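Local coordinates for outer membrane porin protein 32 (Delftia acidovorans, PDB 2FGQ) that forms anion-selective channels through the bacterial outer membrane as a homotrimeric porin and is captured here with malate bound, at residues A[221-226]-A[239-244]; A[197-202]-A[230-235]; A[15-20]-A[319-324]. All coordinates share one frame; numbering follows the deposited sequence.

Interaction 1: residues A[221-226]-A[239-244]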
loop_
_atom_site.group_PDB
_atom_site.type_symbol
_atom_site.label_atom_id
_atom_site.label_comp_id
_atom_site.label_asym_id
_atom_site.label_seq_id
_atom_site.Cartn_x
_atom_site.Cartn_y
_atom_site.Cartn_z
ATOM N N GLY A 221 23.966 -13.048 25.506
ATOM C CA GLY A 221 24.872 -11.921 25.412
ATOM C C GLY A 221 25.261 -11.600 23.964
ATOM O O GLY A 221 25.223 -12.452 23.064
ATOM N N LEU A 222 25.635 -10.341 23.741
ATOM C CA LEU A 222 25.970 -9.847 22.393
ATOM C C LEU A 222 27.071 -8.788 22.619
ATOM O O LEU A 222 26.969 -7.969 23.540
ATOM C CB LEU A 222 24.762 -9.156 21.749
ATOM C CG LEU A 222 23.775 -9.797 20.747
ATOM C CD1 LEU A 222 22.601 -8.875 20.454
ATOM C CD2 LEU A 222 24.416 -10.163 19.409
ATOM N N LEU A 223 28.091 -8.811 21.773
ATOM C CA LEU A 223 29.095 -7.750 21.654
ATOM C C LEU A 223 29.147 -7.325 20.196
ATOM O O LEU A 223 29.113 -8.165 19.310
ATOM C CB LEU A 223 30.475 -8.296 22.008
ATOM C CG LEU A 223 30.603 -9.002 23.336
ATOM C CD1 LEU A 223 31.902 -9.751 23.342
ATOM C CD2 LEU A 223 30.542 -7.945 24.436
ATOM N N GLN A 224 29.297 -6.034 19.942
ATOM C CA GLN A 224 29.343 -5.551 18.592
ATOM C C GLN A 224 30.197 -4.311 18.489
ATOM O O GLN A 224 30.119 -3.435 19.349
ATOM C CB GLN A 224 27.927 -5.182 18.092
ATOM C CG GLN A 224 27.836 -4.868 16.612
ATOM C CD GLN A 224 26.400 -4.607 16.190
ATOM O OE1 GLN A 224 25.825 -5.373 15.368
ATOM N NE2 GLN A 224 25.795 -3.563 16.751
ATOM N N GLN A 225 31.005 -4.248 17.436
ATOM C CA GLN A 225 31.696 -3.014 17.062
ATOM C C GLN A 225 31.230 -2.605 15.695
ATOM O O GLN A 225 31.289 -3.398 14.756
ATOM C CB GLN A 225 33.213 -3.164 17.062
ATOM C CG GLN A 225 33.893 -1.877 16.698
ATOM C CD GLN A 225 35.393 -1.944 16.867
ATOM O OE1 GLN A 225 36.103 -2.212 15.908
ATOM N NE2 GLN A 225 35.877 -1.747 18.087
ATOM N N THR A 226 30.740 -1.362 15.607
ATOM C CA THR A 226 30.313 -0.783 14.344
ATOM C C THR A 226 31.196 0.421 14.074
ATOM O O THR A 226 31.270 1.336 14.901
ATOM C CB THR A 226 28.888 -0.331 14.488
ATOM O OG1 THR A 226 28.088 -1.457 14.868
ATOM C CG2 THR A 226 28.352 0.109 13.136
ATOM N N ASN A 239 31.142 0.766 20.237
ATOM C CA ASN A 239 31.150 -0.568 20.817
ATOM C C ASN A 239 29.871 -0.737 21.626
ATOM O O ASN A 239 29.588 0.066 22.539
ATOM C CB ASN A 239 32.372 -0.734 21.722
ATOM C CG ASN A 239 33.701 -0.666 20.961
ATOM O OD1 ASN A 239 33.785 -1.007 19.795
ATOM N ND2 ASN A 239 34.767 -0.244 21.672
ATOM N N SER A 240 29.141 -1.811 21.346
ATOM C CA SER A 240 27.848 -2.058 21.976
ATOM C C SER A 240 27.854 -3.424 22.641
ATOM O O SER A 240 28.361 -4.385 22.083
ATOM C CB SER A 240 26.710 -1.994 20.945
ATOM O OG SER A 240 26.659 -0.733 20.279
ATOM N N TYR A 241 27.319 -3.502 23.845
ATOM C CA TYR A 241 27.372 -4.712 24.665
ATOM C C TYR A 241 26.007 -4.970 25.279
ATOM O O TYR A 241 25.316 -4.034 25.639
ATOM C CB TYR A 241 28.316 -4.497 25.849
ATOM C CG TYR A 241 29.705 -3.971 25.538
ATOM C CD1 TYR A 241 29.932 -2.634 25.290
ATOM C CD2 TYR A 241 30.788 -4.809 25.561
ATOM C CE1 TYR A 241 31.201 -2.151 25.039
ATOM C CE2 TYR A 241 32.086 -4.334 25.302
ATOM C CZ TYR A 241 32.271 -2.993 25.030
ATOM O OH TYR A 241 33.539 -2.491 24.800
ATOM N N MET A 242 25.614 -6.232 25.405
ATOM C CA MET A 242 24.323 -6.555 26.045
ATOM C C MET A 242 24.431 -7.910 26.737
ATOM O O MET A 242 25.131 -8.813 26.257
ATOM C CB MET A 242 23.240 -6.545 24.964
ATOM C CG MET A 242 21.919 -7.165 25.206
ATOM S SD MET A 242 21.583 -8.295 23.657
ATOM C CE MET A 242 21.841 -9.702 24.699
ATOM N N LEU A 243 23.779 -7.998 27.890
ATOM C CA LEU A 243 23.613 -9.240 28.633
ATOM C C LEU A 243 22.198 -9.260 29.144
ATOM O O LEU A 243 21.717 -8.275 29.708
ATOM C CB LEU A 243 24.570 -9.306 29.838
ATOM C CG LEU A 243 24.674 -10.667 30.539
ATOM C CD1 LEU A 243 25.084 -11.776 29.603
ATOM C CD2 LEU A 243 25.705 -10.585 31.645
ATOM N N GLY A 244 21.532 -10.386 28.945
ATOM C CA GLY A 244 20.174 -10.549 29.415
ATOM C C GLY A 244 19.844 -11.940 29.872
ATOM O O GLY A 244 20.536 -12.921 29.569
HETATM O O HOH W 1 27.285 -1.430 17.715
#
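Leu222 and Gln224, facing Met242 and Ser240, make the hydrogen-bonded rungs of a beta hairpin in the wall of the porin barrel, its two strands running antiparallel at 170°. Each of these two pairs exchanges two backbone bonds, Leu222 N to Met242 O and Met242 N to Leu222 O at one, Gln224 N to Ser240 O and Ser240 N to Gln224 O at the other. Between and beyond them the alpha carbons of Gly221, Leu223, Tyr241 and Asn239 lean their hydrogens on the same carbonyls.

Side chains alternate between the two faces. On the lumenal face Met242, bent along its chain, brings its sulfur alongside Leu222, with SD 3.4 Å from Leu222 CD1, while its CE lies 3.8 Å from Gly221 CA. Further along, one water ties this face together: it takes a hydrogen bond from Gln224 NE2 at 2.8 Å and also bonds Ser240 OG and Thr226 OG1. The other end of that amide, Gln224 OE1, bonds Thr207 OG1.

On the outer face, Leu223 CD2 comes within 3.3 Å of Tyr241 CD2, a tight touch at an oblique angle to the ring. Gln225 and Asn239 lie side by side with their amide planes nearly coplanar, 17° apart. Gln225 NE2 bonds Asn239 OD1 at 2.8 Å on a lone pair in the carbonyl plane. With CG opposite the backbone N (chi1 -179°), the extended Gln225 chain runs alongside Asn239 and sets its terminal NE2 beyond Asn239 OD1.

Strand 199-213 continues the sheet beyond 221-226, and strand 253-264 does so beyond 239-244. Inside the barrel, Tyr104, Phe115 and Phe118 from loop segments cover Leu222, Gln224, Ser240 and Met242.

Interaction 2: residues A[197-202]-A[230-235]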
loop_
_atom_site.group_PDB
_atom_site.type_symbol
_atom_site.label_atom_id
_atom_site.label_comp_id
_atom_site.label_asym_id
_atom_site.label_seq_id
_atom_site.Cartn_x
_atom_site.Cartn_y
_atom_site.Cartn_z
ATOM N N GLY A 197 27.680 12.890 5.277
ATOM C CA GLY A 197 27.907 14.240 4.795
ATOM C C GLY A 197 28.349 14.368 3.348
ATOM O O GLY A 197 29.063 15.311 3.010
ATOM N N GLY A 198 27.926 13.443 2.485
ATOM C CA GLY A 198 28.305 13.415 1.101
ATOM C C GLY A 198 29.665 12.816 0.783
ATOM O O GLY A 198 30.088 12.833 -0.359
ATOM N N LEU A 199 30.325 12.226 1.772
ATOM C CA LEU A 199 31.659 11.631 1.603
ATOM C C LEU A 199 31.598 10.111 1.781
ATOM O O LEU A 199 31.056 9.613 2.778
ATOM C CB LEU A 199 32.657 12.232 2.600
ATOM C CG LEU A 199 33.327 13.551 2.158
ATOM C CD1 LEU A 199 32.343 14.624 1.879
ATOM C CD2 LEU A 199 34.283 14.012 3.275
ATOM N N ALA A 200 32.192 9.397 0.835
ATOM C CA ALA A 200 32.164 7.933 0.801
ATOM C C ALA A 200 32.713 7.381 2.114
ATOM O O ALA A 200 33.747 7.848 2.599
ATOM C CB ALA A 200 32.994 7.421 -0.353
ATOM N N THR A 201 32.023 6.379 2.643
ATOM C CA THR A 201 32.269 5.831 3.983
ATOM C C THR A 201 31.903 4.351 3.958
ATOM O O THR A 201 30.907 3.969 3.357
ATOM C CB THR A 201 31.405 6.562 5.016
ATOM O OG1 THR A 201 31.791 7.940 5.115
ATOM C CG2 THR A 201 31.544 6.024 6.414
ATOM N N ASP A 202 32.746 3.521 4.549
ATOM C CA ASP A 202 32.421 2.113 4.776
ATOM C C ASP A 202 31.777 1.973 6.148
ATOM O O ASP A 202 32.244 2.546 7.125
ATOM C CB ASP A 202 33.681 1.247 4.817
ATOM C CG ASP A 202 34.371 1.104 3.496
ATOM O OD1 ASP A 202 33.808 1.419 2.431
ATOM O OD2 ASP A 202 35.566 0.691 3.445
ATOM N N ARG A 230 35.460 6.702 7.069
ATOM C CA ARG A 230 35.347 7.572 5.912
ATOM C C ARG A 230 36.591 7.455 5.067
ATOM O O ARG A 230 37.704 7.406 5.597
ATOM C CB ARG A 230 35.094 8.990 6.432
ATOM C CG ARG A 230 34.849 10.037 5.415
ATOM C CD ARG A 230 34.426 11.337 6.034
ATOM N NE ARG A 230 35.495 11.887 6.867
ATOM C CZ ARG A 230 35.430 13.080 7.479
ATOM N NH1 ARG A 230 34.344 13.824 7.386
ATOM N NH2 ARG A 230 36.448 13.501 8.230
ATOM N N ASP A 231 36.426 7.360 3.746
ATOM C CA ASP A 231 37.557 7.113 2.832
ATOM C C ASP A 231 38.668 8.161 2.992
ATOM O O ASP A 231 39.844 7.793 2.953
ATOM C CB ASP A 231 37.130 7.102 1.357
ATOM C CG ASP A 231 36.285 5.902 0.967
ATOM O OD1 ASP A 231 35.836 5.107 1.832
ATOM O OD2 ASP A 231 36.024 5.698 -0.248
ATOM N N ILE A 232 38.322 9.429 3.156
ATOM C CA ILE A 232 39.340 10.487 3.261
ATOM C C ILE A 232 40.004 10.527 4.634
ATOM O O ILE A 232 40.883 11.364 4.863
ATOM C CB ILE A 232 38.800 11.910 2.930
ATOM C CG1 ILE A 232 37.750 12.361 3.943
ATOM C CG2 ILE A 232 38.370 11.994 1.472
ATOM C CD1 ILE A 232 37.687 13.860 4.166
ATOM N N GLY A 233 39.500 9.719 5.570
ATOM C CA GLY A 233 39.983 9.727 6.931
ATOM C C GLY A 233 38.888 10.048 7.916
ATOM O O GLY A 233 37.945 10.760 7.589
ATOM N N GLY A 234 39.044 9.553 9.145
ATOM C CA GLY A 234 38.083 9.761 10.200
ATOM C C GLY A 234 37.127 8.592 10.348
ATOM O O GLY A 234 36.866 7.864 9.377
ATOM N N ASP A 235 36.619 8.419 11.562
ATOM C CA ASP A 235 35.738 7.310 11.846
ATOM C C ASP A 235 34.801 7.603 13.005
ATOM O O ASP A 235 35.137 8.357 13.922
ATOM C CB ASP A 235 36.584 6.077 12.068
ATOM C CG ASP A 235 37.232 6.053 13.384
ATOM O OD1 ASP A 235 36.734 5.319 14.253
ATOM O OD2 ASP A 235 38.249 6.715 13.660
HETATM O O HOH W 2 35.519 10.053 2.144
HETATM O O HOH W 3 33.544 3.780 1.123
HETATM O O HOH W 4 36.886 2.008 0.933
#
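Leu199 leans across the aliphatic part of Arg230 at a slant, its CD2 3.8 Å from Arg230 CD, and the same methyl meets Ile232 CD1 at 3.5 Å. Ile232 CD1 also sits above one face of the Arg230 guanidinium, toward its rim. Arg230 leaves the backbone with CG opposite N (chi1 -176°) and then bends at chi3, which turns the guanidinium back over its own turn. There NE, at 2.8 Å, and NH2, at 3.2 Å, both grip Gly233 O, which lies in the guanidinium plane. A serine in place of Arg230 would probably leave the Gly233 carbonyl without these two donors and open a gap beside Leu199 and Ile232.

Across the strand end, Asp231 N bonds Ala200 O at 3.0 Å, nearly straight at 174°. A water bridges that same carbonyl to Ile232 N. Asp231 and Asp202 bring like charges to 4.3 Å between their OD1 atoms; a water lies 2.7 Å from both, and Lys193 forms a salt bridge with Asp202.

Residues 230-233 form a type I turn in the link from strand 218-230 to strand 235-249, packed on the start of strand 199-213, whose Thr201 also touches Thr194 and Val196 of strand 183-196.

Interaction 3: residues A[15-20]-A[319-324]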
loop_
_atom_site.group_PDB
_atom_site.type_symbol
_atom_site.label_atom_id
_atom_site.label_comp_id
_atom_site.label_asym_id
_atom_site.label_seq_id
_atom_site.Cartn_x
_atom_site.Cartn_y
_atom_site.Cartn_z
ATOM N N ALA A 15 2.034 3.802 25.602
ATOM C CA ALA A 15 3.403 4.049 25.971
ATOM C C ALA A 15 3.618 5.449 26.516
ATOM O O ALA A 15 2.859 6.357 26.248
ATOM C CB ALA A 15 4.379 3.746 24.812
ATOM N N TYR A 16 4.687 5.574 27.290
ATOM C CA TYR A 16 5.071 6.796 27.949
ATOM C C TYR A 16 6.588 6.878 28.006
ATOM O O TYR A 16 7.265 5.892 28.302
ATOM C CB TYR A 16 4.519 6.765 29.366
ATOM C CG TYR A 16 5.090 7.779 30.325
ATOM C CD1 TYR A 16 6.224 7.495 31.066
ATOM C CD2 TYR A 16 4.496 9.013 30.483
ATOM C CE1 TYR A 16 6.747 8.425 31.967
ATOM C CE2 TYR A 16 5.000 9.951 31.389
ATOM C CZ TYR A 16 6.128 9.645 32.106
ATOM O OH TYR A 16 6.658 10.559 32.973
ATOM N N VAL A 17 7.104 8.068 27.762
ATOM C CA VAL A 17 8.480 8.413 28.131
ATOM C C VAL A 17 8.446 9.715 28.941
ATOM O O VAL A 17 7.613 10.588 28.735
ATOM C CB VAL A 17 9.432 8.574 26.942
ATOM C CG1 VAL A 17 9.687 7.229 26.233
ATOM C CG2 VAL A 17 8.928 9.647 25.984
ATOM N N ASN A 18 9.350 9.822 29.900
ATOM C CA ASN A 18 9.339 10.998 30.773
ATOM C C ASN A 18 9.985 12.246 30.176
ATOM O O ASN A 18 9.740 13.364 30.617
ATOM C CB ASN A 18 9.852 10.657 32.180
ATOM C CG ASN A 18 11.346 10.383 32.280
ATOM O OD1 ASN A 18 11.940 10.451 33.416
ATOM N ND2 ASN A 18 11.966 10.093 31.189
ATOM N N LYS A 19 10.786 12.086 29.147
ATOM C CA LYS A 19 11.372 13.235 28.471
ATOM C C LYS A 19 11.591 12.983 26.996
ATOM O O LYS A 19 11.912 11.856 26.575
ATOM C CB LYS A 19 12.710 13.657 29.082
ATOM C CG LYS A 19 13.508 12.662 29.690
ATOM C CD LYS A 19 14.633 13.340 30.522
ATOM C CE LYS A 19 14.371 13.392 32.025
ATOM N NZ LYS A 19 15.653 13.277 32.809
ATOM N N ASP A 20 11.469 14.056 26.234
ATOM C CA ASP A 20 11.781 14.080 24.821
ATOM C C ASP A 20 12.953 15.041 24.612
ATOM O O ASP A 20 13.646 15.346 25.565
ATOM C CB ASP A 20 10.533 14.440 24.023
ATOM C CG ASP A 20 10.039 15.844 24.267
ATOM O OD1 ASP A 20 10.722 16.655 24.948
ATOM O OD2 ASP A 20 8.917 16.201 23.816
ATOM N N GLU A 319 21.106 13.194 29.782
ATOM C CA GLU A 319 19.870 12.959 30.501
ATOM C C GLU A 319 19.553 11.482 30.607
ATOM O O GLU A 319 19.898 10.695 29.725
ATOM C CB GLU A 319 18.696 13.625 29.780
ATOM C CG GLU A 319 18.684 15.138 29.836
ATOM C CD GLU A 319 18.409 15.674 31.221
ATOM O OE1 GLU A 319 17.444 15.231 31.869
ATOM O OE2 GLU A 319 19.185 16.531 31.671
ATOM N N SER A 320 18.868 11.114 31.680
ATOM C CA SER A 320 18.343 9.784 31.833
ATOM C C SER A 320 16.883 9.855 31.407
ATOM O O SER A 320 16.200 10.849 31.659
ATOM C CB SER A 320 18.412 9.342 33.290
ATOM O OG SER A 320 19.768 9.210 33.710
ATOM N N GLN A 321 16.394 8.787 30.806
ATOM C CA GLN A 321 15.009 8.697 30.359
ATOM C C GLN A 321 14.404 7.377 30.837
ATOM O O GLN A 321 15.035 6.334 30.811
ATOM C CB GLN A 321 14.993 8.755 28.851
ATOM C CG GLN A 321 13.629 8.963 28.212
ATOM C CD GLN A 321 13.641 8.636 26.703
ATOM O OE1 GLN A 321 12.965 9.302 25.884
ATOM N NE2 GLN A 321 14.395 7.621 26.352
ATOM N N THR A 322 13.159 7.444 31.283
ATOM C CA THR A 322 12.401 6.285 31.664
ATOM C C THR A 322 11.254 6.109 30.694
ATOM O O THR A 322 10.606 7.074 30.308
ATOM C CB THR A 322 11.858 6.483 33.091
ATOM O OG1 THR A 322 12.962 6.721 33.977
ATOM C CG2 THR A 322 11.205 5.228 33.626
ATOM N N GLY A 323 10.980 4.868 30.353
ATOM C CA GLY A 323 9.866 4.555 29.469
ATOM C C GLY A 323 9.111 3.330 29.897
ATOM O O GLY A 323 9.634 2.440 30.572
ATOM N N VAL A 324 7.847 3.297 29.502
ATOM C CA VAL A 324 6.946 2.200 29.815
ATOM C C VAL A 324 6.108 1.923 28.555
ATOM O O VAL A 324 5.675 2.860 27.868
ATOM C CB VAL A 324 5.951 2.595 30.960
ATOM C CG1 VAL A 324 5.083 1.401 31.334
ATOM C CG2 VAL A 324 6.688 3.118 32.126
#
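Tyr16 and Val324 form a hydrogen-bonded antiparallel pair between strands at 173°, with Tyr16 N giving to Val324 O and Val324 N to Tyr16 O. Val17 and Gly323 follow as a non-hydrogen-bonded pair with alpha carbons 4.3 Å apart, and Asn18 N then reaches Thr322 O at 3.0 Å before the two chains spread.

At the close pair, Val17 CG1 stands 4.2 Å from Gly323 CA, where the glycine brings no side chain against it. Val17 also crosses the side chain of Gln321. Asn18 points its amide across the backbone of Gln321 and Thr322, and CG sits between its own N and carbonyl carbon (chi1 71°), which brings the group over to the opposite strand.

Where the backbones have separated, Lys19 spans the distance. Its side chain slides past Gln321 in the opposite direction, the two CG atoms 4.0 Å apart, and crosses Glu319 at about a right angle. Bends at chi3 and chi4 deliver the ammonium to two acceptors at once: Lys19 NZ bonds Ser320 O at 2.7 Å in the carbonyl plane, and makes a salt bridge to Glu319 OE1 at 2.8 Å, met nearly along the C-O bond. Together the two acceptors probably hold the ammonium in place, the carboxylate balancing its charge.

Asp20, next along the chain, turns the other way, forming salt bridges with Arg26 and with Lys159 of a neighbouring subunit, and so links the loop after strand 4-17 to that subunit. Strands 4-17 and 320-331 are the first and last of the sixteen, and their antiparallel pairing is the seam that closes a general porin barrel.

Interactions 1 and 3 lie in the wall of one closed barrel, interaction 2 at a turn where its strands end. Interactions 1 and 2 share the hairpin of strands 218-230 and 235-249: interaction 1 pairs its arms, and interaction 2 sets its connecting turn against the preceding strand, 199-213, with centres about 24 Å apart. Interaction 3 joins the two terminal strands and spans 298 residues, including both other contacts; its centre lies about 23 Å from the centre of interaction 1 and about 34 Å from that of interaction 2. At interaction 1 the Leu222 side chain is about 10 Å from the bound malate; at interaction 3 that of Ala15 is about 8 Å from a calcium ion.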